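Local coordinates for protein endoglucanase (Komagataeibacter sucrofermentans, PDB 6VC5) that probably hydrolyses internal beta-1,4-glucosidic linkages in cellulose and related beta-glucans, as a glycoside hydrolase of family 8, at residues Ala101-Lys105 and Gln164-Leu168; Tyr157-Met163 and Val177-Leu182; Pro197-Ser201 and Ile211-Trp215; Tyr221-Arg225 and Tyr301-Leu305. All coordinates share one frame; numbering follows the deposited sequence. Where two conformers were deposited one is given.

How the contacts relate
From the N terminus, contact 1 closes first: a loop of 58 residues brings helix 159-169 back against helix 90-106. Contact 2 opens inside that loop and closes beyond it, so the two cross; they share helix 159-169, and Phe166 CB lies 4.1 Å from Met178 CE where they meet. Thirteen residues separate the segments of contact 2, which joins helices 159-169 and 172-187. Contacts 3 and 4 follow in series: contact 3 closes a short beta hairpin, nine residues lying between its segments, and contact 4 a 75-residue loop back to helix 300-313. Asp198 of contact 3 ties them together, its OD1 2.9 Å from Ala223 N, probably a hydrogen bond. Contacts 1 and 3 lie on opposite sides of the chain's centre.

Contact 1 of 4, residues Ala101-Lys105 and Gln164-Leu168; sequences AWAGK and QAFAL
Gln164 reaches between Ala101, Trp102 and Lys105, using both its aliphatic stem and its amide. The extended chain of Lys105 runs in from the opposite direction and gives a hydrogen bond from NZ to Gln164 OE1. The Lys105 NZ to Gln164 OE1 distance, 2.4 Å, is very short, and its exact value is doubtful. The other end of the amide is linked through water: Trp102 NE1 donates to a water molecule 2.9 Å away, in the plane of the indole, and Gln164 NE2 gives the same water a weak bond. A glutamine suits this place because its oxygen can take the lysine while its nitrogen addresses a water acceptor. The amide and indole planes stand 88° apart.

The apolar part rests on the stem of Gln164. With CG anti to the backbone N (chi1 -179°) and a bend at chi2, Gln164 lays its CG 3.5 Å from Ala101 CB, where the small alanine admits it. Leu168, one turn later, adds CD1, 4.2 Å from Ala101 CB, and its CD2 is 4.1 Å from Lys105 NZ. Tyr120 of helix 110-126 also touches Gln164 and Leu168.

The helix axes stay 12.3 Å apart at 48°, so the contact is made by long side chains near the surface and not by close backbones. Such a pairing of helices 90-106 and 159-169 fits the (alpha/alpha)6 barrel of family 8 glycoside hydrolases.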
loop_
_atom_site.group_PDB
_atom_site.type_symbol
_atom_site.label_atom_id
_atom_site.label_comp_id
_atom_site.label_asym_id
_atom_site.label_seq_id
_atom_site.Cartn_x
_atom_site.Cartn_y
_atom_site.Cartn_z
ATOM N N ALA A 101 -0.966 14.748 -4.202
ATOM C CA ALA A 101 -1.640 15.649 -3.275
ATOM C C ALA A 101 -0.638 16.308 -2.339
ATOM O O ALA A 101 -0.680 17.520 -2.119
ATOM C CB ALA A 101 -2.698 14.886 -2.480
ATOM N N TRP A 102 0.280 15.519 -1.772
ATOM C CA TRP A 102 1.276 16.097 -0.877
ATOM C C TRP A 102 2.194 17.069 -1.608
ATOM O O TRP A 102 2.492 18.156 -1.097
ATOM C CB TRP A 102 2.113 14.983 -0.271
ATOM C CG TRP A 102 1.443 14.236 0.799
ATOM C CD1 TRP A 102 0.177 14.424 1.280
ATOM C CD2 TRP A 102 2.026 13.199 1.589
ATOM N NE1 TRP A 102 -0.068 13.540 2.312
ATOM C CE2 TRP A 102 1.051 12.774 2.511
ATOM C CE3 TRP A 102 3.278 12.572 1.588
ATOM C CZ2 TRP A 102 1.294 11.762 3.444
ATOM C CZ3 TRP A 102 3.516 11.556 2.507
ATOM C CH2 TRP A 102 2.527 11.169 3.420
ATOM N N ALA A 103 2.668 16.688 -2.791
ATOM C CA ALA A 103 3.556 17.556 -3.561
ATOM C C ALA A 103 2.850 18.838 -3.971
ATOM O O ALA A 103 3.450 19.921 -3.954
ATOM C CB ALA A 103 4.051 16.802 -4.796
ATOM N N GLY A 104 1.585 18.739 -4.367
ATOM C CA GLY A 104 0.863 19.928 -4.787
ATOM C C GLY A 104 0.635 20.880 -3.635
ATOM O O GLY A 104 0.672 22.102 -3.813
ATOM N N LYS A 105 0.442 20.340 -2.438
ATOM C CA LYS A 105 0.252 21.188 -1.269
ATOM C C LYS A 105 1.568 21.832 -0.840
ATOM O O LYS A 105 1.642 23.054 -0.659
ATOM C CB LYS A 105 -0.387 20.358 -0.152
ATOM C CG LYS A 105 -1.879 20.169 -0.399
ATOM C CD LYS A 105 -2.531 19.104 0.468
ATOM C CE LYS A 105 -4.047 19.157 0.282
ATOM N NZ LYS A 105 -4.785 18.173 1.119
ATOM N N GLN A 164 -7.211 11.513 2.192
ATOM C CA GLN A 164 -6.855 12.660 1.368
ATOM C C GLN A 164 -7.885 12.889 0.270
ATOM O O GLN A 164 -8.232 14.034 -0.040
ATOM C CB GLN A 164 -5.467 12.447 0.759
ATOM C CG GLN A 164 -4.992 13.591 -0.108
ATOM C CD GLN A 164 -4.749 14.863 0.676
ATOM O OE1 GLN A 164 -5.247 15.933 0.319
ATOM N NE2 GLN A 164 -3.984 14.757 1.750
ATOM N N ALA A 165 -8.376 11.807 -0.344
ATOM C CA ALA A 165 -9.380 11.954 -1.395
ATOM C C ALA A 165 -10.641 12.624 -0.855
ATOM O O ALA A 165 -11.234 13.482 -1.521
ATOM C CB ALA A 165 -9.703 10.582 -1.987
ATOM N N PHE A 166 -11.056 12.259 0.358
ATOM C CA PHE A 166 -12.209 12.921 0.962
ATOM C C PHE A 166 -11.922 14.388 1.261
ATOM O O PHE A 166 -12.790 15.250 1.060
ATOM C CB PHE A 166 -12.642 12.207 2.240
ATOM C CG PHE A 166 -13.825 12.855 2.896
ATOM C CD1 PHE A 166 -15.067 12.793 2.286
ATOM C CD2 PHE A 166 -13.689 13.550 4.087
ATOM C CE1 PHE A 166 -16.174 13.405 2.863
ATOM C CE2 PHE A 166 -14.792 14.167 4.672
ATOM C CZ PHE A 166 -16.029 14.089 4.053
ATOM N N ALA A 167 -10.724 14.686 1.768
ATOM C CA ALA A 167 -10.360 16.072 2.047
ATOM C C ALA A 167 -10.382 16.938 0.791
ATOM O O ALA A 167 -10.739 18.121 0.861
ATOM C CB ALA A 167 -8.987 16.116 2.717
ATOM N N LEU A 168 -10.020 16.370 -0.363
ATOM C CA LEU A 168 -9.962 17.133 -1.606
ATOM C C LEU A 168 -11.331 17.319 -2.252
ATOM O O LEU A 168 -11.580 18.366 -2.861
ATOM C CB LEU A 168 -9.020 16.442 -2.593
ATOM C CG LEU A 168 -7.528 16.480 -2.286
ATOM C CD1 LEU A 168 -6.777 15.626 -3.298
ATOM C CD2 LEU A 168 -6.995 17.907 -2.287
HETATM O O HOH W 1 -2.413 13.532 4.070
#

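Contact 2 of 4, residues Tyr157-Met163 and Val177-Leu182; sequences YVMPSLM and VMGDGL
Met178 keeps an extended chain as far as SD and then bends at chi3 (-80°), which turns its methyl along the backbone of Leu162, while Met159 bends at chi2 (-64°) and sends its own methyl toward the other helix. The two methionines slide past each other in opposite directions, with Met159 SD 4.1 Å from Met178 CG. Flexible, unbranched thioethers suit such a seam, since they can follow the grooves between neighbouring residues.

The closest packing is that of Leu162 CB on Met178 CG, at 3.6 Å. Met178 SD then lies beside Met163, 3.8 Å from its CG, and Met178 CE ends 3.7 Å from Leu162 O. Val177 CG1 touches both Leu162 CD1 and Tyr157 CE1.

At the start of helix 159-169 the ring of Tyr157 lies against Gly181, whose lack of a side chain lets Tyr157 CE1 approach its CA to 3.7 Å. The phenol is held by more than packing: Tyr157 OH donates to a water in the ring plane, 2.7 Å away, and this water in turn donates to Val177 O. A further hydrogen bond joins OH to Leu137 N, which helps fix the ring. Val158 is the N-cap residue, and its carbonyl accepts from both Ser161 N and Leu162 N.

The helices run nearly antiparallel, at 152°. With only a short link between helices 159-169 and 172-187, this is a helical hairpin, the building unit of the (alpha/alpha)6 barrel.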
loop_
_atom_site.group_PDB
_atom_site.type_symbol
_atom_site.label_atom_id
_atom_site.label_comp_id
_atom_site.label_asym_id
_atom_site.label_seq_id
_atom_site.Cartn_x
_atom_site.Cartn_y
_atom_site.Cartn_z
ATOM N N TYR A 157 -6.196 -0.920 0.698
ATOM C CA TYR A 157 -6.891 0.183 1.362
ATOM C C TYR A 157 -5.825 1.071 1.993
ATOM O O TYR A 157 -5.523 1.000 3.190
ATOM C CB TYR A 157 -7.862 -0.338 2.411
ATOM C CG TYR A 157 -9.180 -0.832 1.865
ATOM C CD1 TYR A 157 -10.316 -0.034 1.918
ATOM C CD2 TYR A 157 -9.292 -2.103 1.313
ATOM C CE1 TYR A 157 -11.531 -0.486 1.435
ATOM C CE2 TYR A 157 -10.504 -2.567 0.823
ATOM C CZ TYR A 157 -11.622 -1.754 0.892
ATOM O OH TYR A 157 -12.826 -2.221 0.408
ATOM N N VAL A 158 -5.219 1.898 1.150
ATOM C CA VAL A 158 -4.192 2.835 1.592
ATOM C C VAL A 158 -4.929 3.952 2.316
ATOM O O VAL A 158 -5.261 4.990 1.728
ATOM C CB VAL A 158 -3.358 3.323 0.393
ATOM C CG1 VAL A 158 -2.263 4.303 0.836
ATOM C CG2 VAL A 158 -2.740 2.133 -0.356
ATOM N N MET A 159 -5.215 3.728 3.595
ATOM C CA MET A 159 -6.166 4.589 4.293
ATOM C C MET A 159 -5.803 6.073 4.285
ATOM O O MET A 159 -6.714 6.889 4.082
ATOM C CB MET A 159 -6.473 4.033 5.693
ATOM C CG MET A 159 -7.289 2.723 5.687
ATOM S SD MET A 159 -8.970 2.873 4.998
ATOM C CE MET A 159 -9.771 1.387 5.669
ATOM N N PRO A 160 -4.545 6.495 4.469
ATOM C CA PRO A 160 -4.248 7.941 4.378
ATOM C C PRO A 160 -4.533 8.531 3.008
ATOM O O PRO A 160 -4.771 9.745 2.893
ATOM C CB PRO A 160 -2.750 8.012 4.689
ATOM C CG PRO A 160 -2.489 6.773 5.512
ATOM C CD PRO A 160 -3.385 5.719 4.954
ATOM N N SER A 161 -4.496 7.709 1.957
ATOM C CA SER A 161 -4.840 8.208 0.634
ATOM C C SER A 161 -6.346 8.375 0.468
ATOM O O SER A 161 -6.798 9.346 -0.156
ATOM C CB SER A 161 -4.291 7.272 -0.439
ATOM O OG SER A 161 -4.454 7.877 -1.700
ATOM N N LEU A 162 -7.135 7.431 1.000
ATOM C CA LEU A 162 -8.588 7.590 0.985
ATOM C C LEU A 162 -9.013 8.817 1.780
ATOM O O LEU A 162 -9.934 9.534 1.374
ATOM C CB LEU A 162 -9.267 6.321 1.514
ATOM C CG LEU A 162 -8.962 5.023 0.764
ATOM C CD1 LEU A 162 -9.776 3.878 1.359
ATOM C CD2 LEU A 162 -9.246 5.173 -0.711
ATOM N N MET A 163 -8.354 9.077 2.915
ATOM C CA MET A 163 -8.663 10.266 3.703
ATOM C C MET A 163 -8.331 11.530 2.920
ATOM O O MET A 163 -9.067 12.524 2.975
ATOM C CB MET A 163 -7.848 10.247 5.002
ATOM C CG MET A 163 -7.989 8.997 5.881
ATOM S SD MET A 163 -7.490 9.288 7.597
ATOM C CE MET A 163 -5.742 9.549 7.497
ATOM N N VAL A 177 -16.667 4.123 1.479
ATOM C CA VAL A 177 -15.622 3.152 1.147
ATOM C C VAL A 177 -14.734 2.873 2.354
ATOM O O VAL A 177 -14.418 1.714 2.664
ATOM C CB VAL A 177 -14.803 3.625 -0.065
ATOM C CG1 VAL A 177 -13.586 2.702 -0.262
ATOM C CG2 VAL A 177 -15.661 3.639 -1.305
ATOM N N MET A 178 -14.304 3.936 3.048
ATOM C CA MET A 178 -13.452 3.783 4.225
ATOM C C MET A 178 -14.180 3.039 5.340
ATOM O O MET A 178 -13.614 2.134 5.966
ATOM C CB MET A 178 -13.003 5.167 4.726
ATOM C CG MET A 178 -11.777 5.757 4.021
ATOM S SD MET A 178 -11.231 7.378 4.682
ATOM C CE MET A 178 -12.396 8.500 3.889
ATOM N N GLY A 179 -15.432 3.421 5.610
ATOM C CA GLY A 179 -16.163 2.808 6.709
ATOM C C GLY A 179 -16.516 1.360 6.437
ATOM O O GLY A 179 -16.443 0.513 7.335
ATOM N N ASP A 180 -16.908 1.052 5.201
ATOM C CA ASP A 180 -17.127 -0.348 4.854
ATOM C C ASP A 180 -15.820 -1.128 4.888
ATOM O O ASP A 180 -15.812 -2.304 5.270
ATOM C CB ASP A 180 -17.784 -0.468 3.476
ATOM C CG ASP A 180 -19.227 0.035 3.466
ATOM O OD1 ASP A 180 -19.778 0.303 4.557
ATOM O OD2 ASP A 180 -19.810 0.165 2.366
ATOM N N GLY A 181 -14.708 -0.492 4.493
ATOM C CA GLY A 181 -13.414 -1.154 4.575
ATOM C C GLY A 181 -13.058 -1.573 5.991
ATOM O O GLY A 181 -12.575 -2.687 6.215
ATOM N N LEU A 182 -13.314 -0.697 6.970
ATOM C CA LEU A 182 -13.076 -1.049 8.367
ATOM C C LEU A 182 -13.957 -2.212 8.807
ATOM O O LEU A 182 -13.504 -3.094 9.548
ATOM C CB LEU A 182 -13.321 0.167 9.259
ATOM C CG LEU A 182 -12.289 1.282 9.100
ATOM C CD1 LEU A 182 -12.719 2.545 9.835
ATOM C CD2 LEU A 182 -10.950 0.804 9.608
HETATM O O HOH W 2 -14.863 -0.641 1.303
#

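Contact 3 of 4, residues Pro197-Ser201 and Ile211-Trp215; sequences PDWLS and IAKGW
The indoles of Trp199 and Trp215 stack face to face, their five-membered rings 3.6 Å apart at the centroids and only 9° from parallel. Trp199 NE1 lies over a face of Trp215, toward its rim, and Trp215 CE2 likewise over Trp199. Tryptophan suits the place because two broad rings can cover each other here, at the root of a beta hairpin made by strands 200-203 and 209-211. Trp199 NE1 and Trp215 NE1 are 3.5 Å apart, but both are donors and form no bond.

Leu200 and Ile211 form an antiparallel non-hydrogen-bonded pair with diverging side chains. Beyond it, Ala212 sits with its CB 3.8 Å from Trp199 CB, its small methyl fitting beside the base of the stack. Pro197 CB touches Ile211 CG2, while Gly214, with a positive phi (105°), lets the chain turn back to Trp215. Thr151 of the neighbouring strand 149-152 touches both tryptophans. A glycerol, probably from the crystallisation liquor, lies beside Trp215.

A backbone hydrogen bond just past the strand ends runs from Ala212 N to Trp199 O at 3.0 Å; it is nearly straight at hydrogen (172°), though the donor stands above the carbonyl plane.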
loop_
_atom_site.group_PDB
_atom_site.type_symbol
_atom_site.label_atom_id
_atom_site.label_comp_id
_atom_site.label_asym_id
_atom_site.label_seq_id
_atom_site.Cartn_x
_atom_site.Cartn_y
_atom_site.Cartn_z
ATOM N N PRO A 197 -6.018 -11.781 5.798
ATOM C CA PRO A 197 -5.234 -12.469 4.776
ATOM C C PRO A 197 -4.655 -11.473 3.778
ATOM O O PRO A 197 -5.125 -10.337 3.634
ATOM C CB PRO A 197 -6.278 -13.354 4.083
ATOM C CG PRO A 197 -7.526 -12.519 4.149
ATOM C CD PRO A 197 -7.458 -11.748 5.456
ATOM N N ASP A 198 -3.622 -11.936 3.061
ATOM C CA ASP A 198 -3.154 -11.205 1.886
ATOM C C ASP A 198 -4.300 -10.968 0.901
ATOM O O ASP A 198 -4.422 -9.873 0.330
ATOM C CB ASP A 198 -2.037 -11.986 1.180
ATOM C CG ASP A 198 -0.751 -12.104 2.002
ATOM O OD1 ASP A 198 -0.395 -11.174 2.773
ATOM O OD2 ASP A 198 -0.062 -13.146 1.825
ATOM N N TRP A 199 -5.161 -11.971 0.708
ATOM C CA TRP A 199 -6.224 -11.936 -0.297
ATOM C C TRP A 199 -7.497 -12.509 0.311
ATOM O O TRP A 199 -7.503 -13.661 0.770
ATOM C CB TRP A 199 -5.818 -12.763 -1.523
ATOM C CG TRP A 199 -4.579 -12.227 -2.223
ATOM C CD1 TRP A 199 -3.286 -12.660 -2.067
ATOM C CD2 TRP A 199 -4.536 -11.172 -3.179
ATOM N NE1 TRP A 199 -2.443 -11.922 -2.862
ATOM C CE2 TRP A 199 -3.188 -11.007 -3.561
ATOM C CE3 TRP A 199 -5.507 -10.347 -3.752
ATOM C CZ2 TRP A 199 -2.792 -10.047 -4.503
ATOM C CZ3 TRP A 199 -5.112 -9.388 -4.678
ATOM C CH2 TRP A 199 -3.772 -9.250 -5.043
ATOM N N LEU A 200 -8.574 -11.719 0.287
ATOM C CA LEU A 200 -9.868 -12.074 0.857
ATOM C C LEU A 200 -10.855 -12.318 -0.277
ATOM O O LEU A 200 -10.800 -11.646 -1.310
ATOM C CB LEU A 200 -10.380 -10.906 1.712
ATOM C CG LEU A 200 -11.733 -11.103 2.370
ATOM C CD1 LEU A 200 -11.595 -12.048 3.553
ATOM C CD2 LEU A 200 -12.277 -9.758 2.809
ATOM N N SER A 201 -11.755 -13.284 -0.095
ATOM C CA SER A 201 -12.852 -13.501 -1.034
ATOM C C SER A 201 -14.191 -13.225 -0.351
ATOM O O SER A 201 -14.413 -13.640 0.794
ATOM C CB SER A 201 -12.821 -14.941 -1.551
ATOM O OG SER A 201 -13.776 -15.122 -2.584
ATOM N N ILE A 211 -10.844 -16.984 2.791
ATOM C CA ILE A 211 -9.516 -16.711 2.258
ATOM C C ILE A 211 -9.541 -17.044 0.773
ATOM O O ILE A 211 -10.026 -18.111 0.375
ATOM C CB ILE A 211 -8.464 -17.537 3.013
ATOM C CG1 ILE A 211 -8.495 -17.219 4.512
ATOM C CG2 ILE A 211 -7.079 -17.279 2.449
ATOM C CD1 ILE A 211 -7.719 -18.239 5.355
ATOM N N ALA A 212 -9.035 -16.133 -0.061
ATOM C CA ALA A 212 -9.193 -16.307 -1.500
ATOM C C ALA A 212 -8.360 -17.478 -2.004
ATOM O O ALA A 212 -7.233 -17.699 -1.553
ATOM C CB ALA A 212 -8.754 -15.041 -2.233
ATOM N N LYS A 213 -8.933 -18.232 -2.943
ATOM C CA LYS A 213 -8.158 -19.206 -3.694
ATOM C C LYS A 213 -7.265 -18.479 -4.695
ATOM O O LYS A 213 -7.540 -17.343 -5.093
ATOM C CB LYS A 213 -9.097 -20.150 -4.445
ATOM C CG LYS A 213 -9.917 -21.029 -3.507
ATOM C CD LYS A 213 -9.005 -22.031 -2.809
ATOM C CE LYS A 213 -9.791 -23.048 -1.988
ATOM N NZ LYS A 213 -10.316 -22.464 -0.719
ATOM N N GLY A 214 -6.174 -19.140 -5.088
ATOM C CA GLY A 214 -5.260 -18.592 -6.076
ATOM C C GLY A 214 -3.962 -18.065 -5.512
ATOM O O GLY A 214 -3.062 -17.719 -6.293
ATOM N N TRP A 215 -3.834 -17.978 -4.190
ATOM C CA TRP A 215 -2.610 -17.600 -3.507
ATOM C C TRP A 215 -2.548 -18.392 -2.204
ATOM O O TRP A 215 -3.589 -18.800 -1.684
ATOM C CB TRP A 215 -2.609 -16.110 -3.136
ATOM C CG TRP A 215 -2.677 -15.130 -4.269
ATOM C CD1 TRP A 215 -1.620 -14.524 -4.901
ATOM C CD2 TRP A 215 -3.858 -14.583 -4.853
ATOM N NE1 TRP A 215 -2.082 -13.649 -5.852
ATOM C CE2 TRP A 215 -3.449 -13.670 -5.849
ATOM C CE3 TRP A 215 -5.224 -14.791 -4.649
ATOM C CZ2 TRP A 215 -4.357 -12.968 -6.630
ATOM C CZ3 TRP A 215 -6.130 -14.089 -5.428
ATOM C CH2 TRP A 215 -5.687 -13.184 -6.405
#

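Contact 4 of 4, residues Tyr221-Arg225 and Tyr301-Leu305; sequences YDAIR and YSAAL
Just before helix 225-232 the chain folds through a type I turn from Asp222 to Arg225, closed by Arg225 N to Asp222 O, and Tyr221 ahead of it meets Tyr301. Tyr301 OH donates to Tyr221 O at 2.7 Å, arriving in the carbonyl plane on a lone pair. The Tyr301 ring swings out opposite the backbone nitrogen (chi1 172°), carrying the hydroxyl across to the loop. Tyrosine suits the place, combining long reach with a hydroxyl for the carbonyl and a face for the other ring.

That face receives a T-shaped contact: the edge of Tyr221 points at it, the planes 80° apart and the centroids separated by 5.4 Å. Branched Ile224 and Leu305 meet through their methyls: Ile224 CG2 is 3.3 Å from Tyr301 OH and 4.1 Å from Leu305 CD2.

Arg225, deposited in two conformers, is less certain; in the one described, Leu305 CD1 lies over a guanidinium face, 3.6 Å from Arg225 NH2, and a weak, long ion pair reaches Glu34.

Tyr276 of helix 274-282 also packs on Ile224 and Tyr301. This buried junction, pinning a loop to the last long helix, is consistent with the helix-lined core of the (alpha/alpha)6 barrel known from family 8.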
loop_
_atom_site.group_PDB
_atom_site.type_symbol
_atom_site.label_atom_id
_atom_site.label_comp_id
_atom_site.label_asym_id
_atom_site.label_seq_id
_atom_site.Cartn_x
_atom_site.Cartn_y
_atom_site.Cartn_z
ATOM N N TYR A 221 3.348 -10.786 2.972
ATOM C CA TYR A 221 3.986 -9.604 2.464
ATOM C C TYR A 221 3.045 -8.500 2.009
ATOM O O TYR A 221 3.437 -7.382 1.914
ATOM C CB TYR A 221 4.961 -10.001 1.359
ATOM C CG TYR A 221 6.033 -10.905 1.876
ATOM C CD1 TYR A 221 7.144 -10.393 2.452
ATOM C CD2 TYR A 221 5.902 -12.271 1.828
ATOM C CE1 TYR A 221 8.123 -11.202 2.946
ATOM C CE2 TYR A 221 6.882 -13.094 2.342
ATOM C CZ TYR A 221 7.988 -12.548 2.889
ATOM O OH TYR A 221 9.026 -13.277 3.405
ATOM N N ASP A 222 1.791 -8.848 1.748
ATOM C CA ASP A 222 0.757 -7.850 1.498
ATOM C C ASP A 222 0.080 -7.383 2.792
ATOM O O ASP A 222 0.037 -6.210 3.098
ATOM C CB ASP A 222 -0.352 -8.433 0.602
ATOM C CG ASP A 222 0.091 -8.726 -0.834
ATOM O OD1 ASP A 222 0.726 -9.770 -1.062
ATOM O OD2 ASP A 222 -0.259 -7.967 -1.744
ATOM N N ALA A 223 -0.388 -8.349 3.570
ATOM C CA ALA A 223 -1.221 -8.073 4.722
ATOM C C ALA A 223 -0.509 -7.297 5.818
ATOM O O ALA A 223 -1.139 -6.661 6.603
ATOM C CB ALA A 223 -1.853 -9.346 5.273
ATOM N N ILE A 224 0.806 -7.313 5.802
ATOM C CA ILE A 224 1.552 -6.671 6.860
ATOM C C ILE A 224 1.416 -5.178 6.673
ATOM O O ILE A 224 1.449 -4.475 7.663
ATOM C CB ILE A 224 3.067 -7.009 6.732
ATOM C CG1 ILE A 224 3.901 -6.400 7.860
ATOM C CG2 ILE A 224 3.612 -6.494 5.409
ATOM C CD1 ILE A 224 3.575 -6.995 9.203
ATOM N N ARG A 225 0.970 -4.642 5.567
ATOM C CA ARG A 225 0.631 -3.239 5.508
ATOM C C ARG A 225 -0.631 -2.831 6.263
ATOM O O ARG A 225 -0.846 -1.678 6.493
ATOM C CB ARG A 225 0.669 -2.723 4.074
ATOM C CG ARG A 225 2.093 -2.692 3.529
ATOM C CD ARG A 225 2.254 -1.932 2.227
ATOM N NE ARG A 225 3.332 -2.534 1.440
ATOM C CZ ARG A 225 4.573 -2.060 1.309
ATOM N NH1 ARG A 225 5.434 -2.718 0.597
ATOM N NH2 ARG A 225 4.954 -0.932 1.865
ATOM N N TYR A 301 12.157 -4.640 -0.952
ATOM C CA TYR A 301 10.868 -4.753 -0.275
ATOM C C TYR A 301 10.958 -4.212 1.147
ATOM O O TYR A 301 10.106 -3.431 1.591
ATOM C CB TYR A 301 10.424 -6.221 -0.239
ATOM C CG TYR A 301 9.193 -6.403 0.607
ATOM C CD1 TYR A 301 7.926 -6.242 0.065
ATOM C CD2 TYR A 301 9.298 -6.691 1.962
ATOM C CE1 TYR A 301 6.789 -6.375 0.850
ATOM C CE2 TYR A 301 8.184 -6.823 2.746
ATOM C CZ TYR A 301 6.932 -6.668 2.183
ATOM O OH TYR A 301 5.830 -6.799 2.977
ATOM N N SER A 302 11.981 -4.640 1.878
ATOM C CA SER A 302 12.117 -4.234 3.271
ATOM C C SER A 302 12.387 -2.736 3.376
ATOM O O SER A 302 11.854 -2.058 4.268
ATOM C CB SER A 302 13.261 -5.023 3.912
ATOM O OG SER A 302 13.317 -4.780 5.303
ATOM N N ALA A 303 13.208 -2.199 2.471
ATOM C CA ALA A 303 13.527 -0.775 2.503
ATOM C C ALA A 303 12.278 0.085 2.299
ATOM O O ALA A 303 12.067 1.071 3.013
ATOM C CB ALA A 303 14.581 -0.451 1.442
ATOM N N ALA A 304 11.433 -0.276 1.331
ATOM C CA ALA A 304 10.223 0.498 1.092
ATOM C C ALA A 304 9.264 0.422 2.277
ATOM O O ALA A 304 8.674 1.438 2.667
ATOM C CB ALA A 304 9.549 0.040 -0.206
ATOM N N LEU A 305 9.107 -0.763 2.872
ATOM C CA LEU A 305 8.207 -0.889 4.017
ATOM C C LEU A 305 8.717 -0.096 5.220
ATOM O O LEU A 305 7.931 0.543 5.936
ATOM C CB LEU A 305 8.021 -2.370 4.363
ATOM C CG LEU A 305 7.032 -2.710 5.480
ATOM C CD1 LEU A 305 5.621 -2.210 5.182
ATOM C CD2 LEU A 305 7.019 -4.220 5.677
#